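Local coordinates for FBP protein (Leishmania major, PDB 5OEY) that probably catalyses the metal-dependent hydrolysis of fructose 1,6-bisphosphate to fructose 6-phosphate and phosphate, a step of gluconeogenesis, at residues 96-101 / 116-121; 279-284 / 309-314. One frame throughout, in Å; residues are numbered along the deposited sequence.

In the fold
Along the chain, contact 1 comes first: from the end of strand 91-96 the chain runs out through short strand 103-104 and returns in strand 113-121, a loop closed where 96-101 meets 116-121. Contact 2 follows in series, neither nesting with the first nor crossing it. It closes the excursion through the rest of helix 281-294 and hairpin 298-301/304-305, and brings 309-314 back to the start of that helix. The two join the N-terminal and C-terminal regions at the active site. One manganese ion takes Asp118 and Asp121 from contact 1 and Glu284 from contact 2. Beside it Glu97 forms a salt bridge with Arg280 and packs on Tyr283, while Leu314 touches Glu100.

Contact 1: residues 96-101 / 116-121; sequences SEEEEQ and FFDPLD. With MN (manganese (II) ion), chain N; MN (manganese (II) ion), chain O; K (potassium ion), chain P.
Glu97 and Asp118 run side by side to one manganese ion, which binds Glu97 OE1 and Asp118 OD1, each at 2.1 Å, together with Leu120 O. With CG anti to the backbone N (chi1 -180°), the short Asp118 carboxylate can spread between both manganese ions, OD2 joining Asp121 OD1 on the second. The longer Glu97 reaches in from the loop after strand 91-96, and its OE2 binds potassium. Asp-Pro-Leu-Asp at 118-121 begins the metal-binding signature of this phosphatase superfamily.

Behind the metals the packing is close. Glu97 N donates to Phe117 O at 3.1 Å, beside the parallel bridge of Ser96 with Phe117. Ser96, small enough to lie against an aromatic ring, sets its CA 4.2 Å above the Phe117 plane. Its OG, also bonded to Asn78, accepts from Glu98 N at 3.0 Å, an ST turn. Glu98 CG then meets Pro119 CG at 3.7 Å, while its OE1 is held by Gln70. Beyond this turn Glu100 and Gln101 lead into solvent. Strand 113-121 thus lies between parallel strand 91-96 and antiparallel strand 132-140, with helix 72-87 against Phe117 and Leu120 and helix 281-294 against Phe116.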
loop_
_atom_site.group_PDB
_atom_site.type_symbol
_atom_site.label_atom_id
_atom_site.label_comp_id
_atom_site.label_asym_id
_atom_site.label_seq_id
_atom_site.Cartn_x
_atom_site.Cartn_y
_atom_site.Cartn_z
ATOM N N SER C 96 15.627 11.110 23.476
ATOM C CA SER C 96 15.219 11.659 22.193
ATOM C C SER C 96 15.654 13.101 22.071
ATOM O O SER C 96 15.675 13.825 23.064
ATOM C CB SER C 96 13.701 11.607 22.066
ATOM O OG SER C 96 13.261 12.288 20.905
ATOM N N GLU C 97 15.943 13.527 20.847
ATOM C CA GLU C 97 16.099 14.948 20.519
ATOM C C GLU C 97 14.929 15.798 20.954
ATOM O O GLU C 97 15.117 16.930 21.377
ATOM C CB GLU C 97 16.271 15.139 19.018
ATOM C CG GLU C 97 16.515 16.610 18.644
ATOM C CD GLU C 97 15.909 17.083 17.319
ATOM O OE1 GLU C 97 16.056 16.395 16.304
ATOM O OE2 GLU C 97 15.285 18.184 17.244
ATOM N N GLU C 98 13.729 15.248 20.853
ATOM C CA GLU C 98 12.489 15.981 21.163
ATOM C C GLU C 98 12.122 16.074 22.665
ATOM O O GLU C 98 11.148 16.770 23.013
ATOM C CB GLU C 98 11.301 15.345 20.430
ATOM C CG GLU C 98 11.485 15.093 18.935
ATOM C CD GLU C 98 12.045 16.292 18.169
ATOM O OE1 GLU C 98 11.623 17.425 18.435
ATOM O OE2 GLU C 98 12.917 16.087 17.300
ATOM N N GLU C 99 12.922 15.442 23.536
ATOM C CA GLU C 99 12.704 15.431 24.987
ATOM C C GLU C 99 13.896 16.046 25.704
ATOM O O GLU C 99 15.041 15.826 25.276
ATOM C CB GLU C 99 12.591 14.006 25.458
ATOM C CG GLU C 99 11.556 13.181 24.729
ATOM C CD GLU C 99 10.231 13.081 25.445
ATOM O OE1 GLU C 99 10.172 13.295 26.674
ATOM O OE2 GLU C 99 9.234 12.775 24.768
ATOM N N GLU C 100 13.623 16.834 26.755
ATOM C CA GLU C 100 14.662 17.415 27.631
ATOM C C GLU C 100 15.354 16.295 28.380
ATOM O O GLU C 100 16.572 16.119 28.321
ATOM C CB GLU C 100 14.073 18.466 28.656
ATOM C CG GLU C 100 13.748 19.825 28.014
ATOM C CD GLU C 100 12.544 19.804 27.052
ATOM O OE1 GLU C 100 11.861 18.747 26.934
ATOM O OE2 GLU C 100 12.275 20.851 26.403
ATOM N N GLN C 101 14.548 15.497 29.063
ATOM C CA GLN C 101 15.061 14.435 29.917
ATOM C C GLN C 101 15.085 13.102 29.189
ATOM O O GLN C 101 14.318 12.869 28.247
ATOM C CB GLN C 101 14.200 14.309 31.174
ATOM C CG GLN C 101 13.802 15.642 31.800
ATOM C CD GLN C 101 14.356 15.730 33.190
ATOM O OE1 GLN C 101 15.152 16.604 33.436
ATOM N NE2 GLN C 101 14.021 14.770 34.076
ATOM N N PHE C 116 19.640 6.369 21.932
ATOM C CA PHE C 116 19.519 7.808 21.743
ATOM C C PHE C 116 19.151 8.018 20.310
ATOM O O PHE C 116 19.794 7.446 19.442
ATOM C CB PHE C 116 20.827 8.500 22.113
ATOM C CG PHE C 116 21.176 8.321 23.548
ATOM C CD1 PHE C 116 21.884 7.192 23.973
ATOM C CD2 PHE C 116 20.689 9.200 24.502
ATOM C CE1 PHE C 116 22.134 6.959 25.307
ATOM C CE2 PHE C 116 20.953 8.983 25.850
ATOM C CZ PHE C 116 21.675 7.858 26.251
ATOM N N PHE C 117 18.089 8.763 20.053
ATOM C CA PHE C 117 17.614 8.876 18.696
ATOM C C PHE C 117 17.106 10.255 18.308
ATOM O O PHE C 117 16.592 11.008 19.133
ATOM C CB PHE C 117 16.527 7.811 18.421
ATOM C CG PHE C 117 15.316 7.919 19.302
ATOM C CD1 PHE C 117 15.269 7.254 20.509
ATOM C CD2 PHE C 117 14.225 8.690 18.911
ATOM C CE1 PHE C 117 14.152 7.371 21.320
ATOM C CE2 PHE C 117 13.113 8.809 19.717
ATOM C CZ PHE C 117 13.073 8.147 20.922
ATOM N N ASP C 118 17.262 10.560 17.026
ATOM C CA ASP C 118 16.623 11.709 16.394
ATOM C C ASP C 118 15.482 11.117 15.586
ATOM O O ASP C 118 15.710 10.547 14.531
ATOM C CB ASP C 118 17.608 12.438 15.467
ATOM C CG ASP C 118 17.002 13.647 14.790
ATOM O OD1 ASP C 118 15.852 14.028 15.072
ATOM O OD2 ASP C 118 17.692 14.267 14.011
ATOM N N PRO C 119 14.259 11.232 16.078
ATOM C CA PRO C 119 13.175 10.507 15.435
ATOM C C PRO C 119 12.792 11.048 14.062
ATOM O O PRO C 119 12.280 10.284 13.238
ATOM C CB PRO C 119 12.022 10.682 16.423
ATOM C CG PRO C 119 12.281 12.014 17.028
ATOM C CD PRO C 119 13.769 12.044 17.201
ATOM N N LEU C 120 13.062 12.324 13.821
ATOM C CA LEU C 120 12.923 12.891 12.481
ATOM C C LEU C 120 13.924 13.999 12.196
ATOM O O LEU C 120 13.835 15.086 12.744
ATOM C CB LEU C 120 11.516 13.412 12.251
ATOM C CG LEU C 120 11.172 13.847 10.832
ATOM C CD1 LEU C 120 11.286 12.694 9.851
ATOM C CD2 LEU C 120 9.749 14.319 10.819
ATOM N N ASP C 121 14.864 13.688 11.315
ATOM C CA ASP C 121 15.934 14.576 10.935
ATOM C C ASP C 121 15.605 15.278 9.625
ATOM O O ASP C 121 15.218 14.652 8.669
ATOM C CB ASP C 121 17.234 13.794 10.788
ATOM C CG ASP C 121 18.359 14.641 10.228
ATOM O OD1 ASP C 121 18.871 15.515 10.966
ATOM O OD2 ASP C 121 18.681 14.419 9.031
HETATM MN MN MN N . 15.206 15.868 14.401
HETATM MN MN MN O . 18.487 16.003 13.052
HETATM K K K P . 14.574 19.399 15.076
HETATM O O HOH W 1 13.559 15.760 15.204
#

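Contact 2: residues 279-284 / 309-314; sequences LRLLYE and QSITRL. With MN (manganese (II) ion), chain O; PO4 (phosphate ion), chain M.
Glu284 OE1 is gripped twice by Arg280: the backbone N meets its anti lone pair at 2.8 Å, and NE approaches at 3.0 Å from above the carboxylate plane. These bonds brace the strand-to-helix junction of the sugar-phosphatase fold, where Arg280 is the N-cap of helix 281-294, whose first turn is widened to a pi-type turn. Bends at chi2 (58°) and chi3 (78°) curl the arginine back over that turn, so one residue supplies both donors. Glu284 OE2 binds a manganese ion that also holds a phosphate, probably from the crystallisation liquor. Arg280 NH1 makes a weak bond to phosphate O1 at the edge of the guanidinium, while Tyr283 CE1 lies above one face, offset toward its rim.

On the side of the helix toward 309-314 the contact is apolar, and branched aliphatic residues suit it. Leu282 and Ile311 meet tip to tip, CD2 to CG2 at 3.6 Å. Leu281, whose CG stands anti to the backbone N (chi1 179°), crosses Ile311 and brings CD2 to 3.8 Å from CG1. Its other methyl, CD1, lies against Gln309 OE1. Tyr283 combines a broad ring for packing with a hydroxyl bonded to His315 ND1. That ring passes Leu314 obliquely, CE2 lying 3.9 Å from Leu314 O, the same oxygen that Leu282 CD2 approaches to 3.8 Å.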
loop_
_atom_site.group_PDB
_atom_site.type_symbol
_atom_site.label_atom_id
_atom_site.label_comp_id
_atom_site.label_asym_id
_atom_site.label_seq_id
_atom_site.Cartn_x
_atom_site.Cartn_y
_atom_site.Cartn_z
ATOM N N LEU C 279 25.138 20.251 15.274
ATOM C CA LEU C 279 24.733 18.866 15.424
ATOM C C LEU C 279 24.932 18.376 16.834
ATOM O O LEU C 279 25.888 18.724 17.491
ATOM C CB LEU C 279 25.497 17.968 14.460
ATOM C CG LEU C 279 24.941 17.856 13.030
ATOM C CD1 LEU C 279 24.873 19.186 12.337
ATOM C CD2 LEU C 279 25.756 16.877 12.195
ATOM N N ARG C 280 24.020 17.527 17.272
ATOM C CA ARG C 280 24.019 16.966 18.609
ATOM C C ARG C 280 24.870 15.696 18.638
ATOM O O ARG C 280 24.872 14.919 17.683
ATOM C CB ARG C 280 22.608 16.603 19.009
ATOM C CG ARG C 280 21.735 17.713 19.512
ATOM C CD ARG C 280 21.549 18.862 18.551
ATOM N NE ARG C 280 20.607 18.595 17.510
ATOM C CZ ARG C 280 19.372 19.080 17.415
ATOM N NH1 ARG C 280 18.657 18.741 16.360
ATOM N NH2 ARG C 280 18.838 19.859 18.338
ATOM N N LEU C 281 25.626 15.498 19.715
ATOM C CA LEU C 281 26.603 14.396 19.764
ATOM C C LEU C 281 25.936 13.033 19.864
ATOM O O LEU C 281 26.318 12.125 19.121
ATOM C CB LEU C 281 27.612 14.578 20.912
ATOM C CG LEU C 281 28.699 13.512 21.124
ATOM C CD1 LEU C 281 29.656 13.495 19.952
ATOM C CD2 LEU C 281 29.483 13.764 22.408
ATOM N N LEU C 282 24.968 12.894 20.774
ATOM C CA LEU C 282 24.444 11.555 21.154
ATOM C C LEU C 282 23.581 10.926 20.073
ATOM O O LEU C 282 23.717 9.741 19.802
ATOM C CB LEU C 282 23.623 11.603 22.453
ATOM C CG LEU C 282 24.306 11.503 23.800
ATOM C CD1 LEU C 282 24.834 10.097 24.008
ATOM C CD2 LEU C 282 25.443 12.502 23.877
ATOM N N TYR C 283 22.720 11.731 19.452
ATOM C CA TYR C 283 21.732 11.217 18.507
ATOM C C TYR C 283 21.859 11.671 17.058
ATOM O O TYR C 283 20.960 11.415 16.253
ATOM C CB TYR C 283 20.313 11.469 19.014
ATOM C CG TYR C 283 20.066 12.824 19.596
ATOM C CD1 TYR C 283 19.780 13.906 18.753
ATOM C CD2 TYR C 283 20.090 13.036 20.963
ATOM C CE1 TYR C 283 19.531 15.168 19.254
ATOM C CE2 TYR C 283 19.851 14.291 21.494
ATOM C CZ TYR C 283 19.564 15.367 20.639
ATOM O OH TYR C 283 19.315 16.638 21.186
ATOM N N GLU C 284 22.958 12.332 16.717
ATOM C CA GLU C 284 23.213 12.705 15.329
ATOM C C GLU C 284 24.637 12.387 14.947
ATOM O O GLU C 284 24.883 11.493 14.159
ATOM C CB GLU C 284 22.919 14.188 15.098
ATOM C CG GLU C 284 21.444 14.546 15.198
ATOM C CD GLU C 284 21.130 16.034 15.010
ATOM O OE1 GLU C 284 21.919 16.877 15.471
ATOM O OE2 GLU C 284 20.048 16.380 14.486
ATOM N N GLN C 309 35.145 11.426 21.756
ATOM C CA GLN C 309 34.677 12.525 22.608
ATOM C C GLN C 309 33.895 12.047 23.806
ATOM O O GLN C 309 33.122 11.096 23.707
ATOM C CB GLN C 309 33.797 13.509 21.859
ATOM C CG GLN C 309 34.572 14.612 21.167
ATOM C CD GLN C 309 33.659 15.543 20.384
ATOM O OE1 GLN C 309 32.527 15.831 20.802
ATOM N NE2 GLN C 309 34.129 15.993 19.226
ATOM N N SER C 310 34.127 12.720 24.934
ATOM C CA SER C 310 33.454 12.422 26.191
ATOM C C SER C 310 32.098 13.045 26.174
ATOM O O SER C 310 31.928 14.178 25.732
ATOM C CB SER C 310 34.264 12.921 27.405
ATOM O OG SER C 310 34.789 14.216 27.201
ATOM N N ILE C 311 31.128 12.279 26.642
ATOM C CA ILE C 311 29.756 12.730 26.710
ATOM C C ILE C 311 29.567 13.371 28.079
ATOM O O ILE C 311 29.722 12.699 29.091
ATOM C CB ILE C 311 28.801 11.547 26.485
ATOM C CG1 ILE C 311 28.901 11.106 25.018
ATOM C CG2 ILE C 311 27.366 11.911 26.862
ATOM C CD1 ILE C 311 28.549 9.659 24.792
ATOM N N THR C 312 29.245 14.669 28.086
ATOM C CA THR C 312 28.975 15.419 29.322
ATOM C C THR C 312 27.468 15.589 29.605
ATOM O O THR C 312 27.083 15.741 30.762
ATOM C CB THR C 312 29.672 16.816 29.334
ATOM O OG1 THR C 312 29.278 17.611 28.189
ATOM C CG2 THR C 312 31.206 16.671 29.369
ATOM N N ARG C 313 26.623 15.563 28.569
ATOM C CA ARG C 313 25.227 15.979 28.693
ATOM C C ARG C 313 24.418 15.525 27.480
ATOM O O ARG C 313 24.943 15.464 26.373
ATOM C CB ARG C 313 25.214 17.517 28.843
ATOM C CG ARG C 313 23.979 18.268 28.361
ATOM C CD ARG C 313 24.175 19.767 28.477
ATOM N NE ARG C 313 24.450 20.437 27.202
ATOM C CZ ARG C 313 25.662 20.745 26.722
ATOM N NH1 ARG C 313 26.778 20.460 27.397
ATOM N NH2 ARG C 313 25.773 21.354 25.537
ATOM N N LEU C 314 23.132 15.241 27.684
ATOM C CA LEU C 314 22.300 14.628 26.635
ATOM C C LEU C 314 22.209 15.434 25.346
ATOM O O LEU C 314 22.462 14.889 24.263
ATOM C CB LEU C 314 20.922 14.238 27.179
ATOM C CG LEU C 314 19.789 13.890 26.199
ATOM C CD1 LEU C 314 20.064 12.530 25.578
ATOM C CD2 LEU C 314 18.371 13.922 26.771
HETATM MN MN MN O . 18.487 16.003 13.052
HETATM P P PO4 M . 16.469 18.273 12.915
HETATM O O1 PO4 M . 16.820 19.039 14.177
HETATM O O2 PO4 M . 17.660 17.858 12.123
HETATM O O3 PO4 M . 15.553 19.095 12.036
HETATM O O4 PO4 M . 15.772 17.024 13.396
#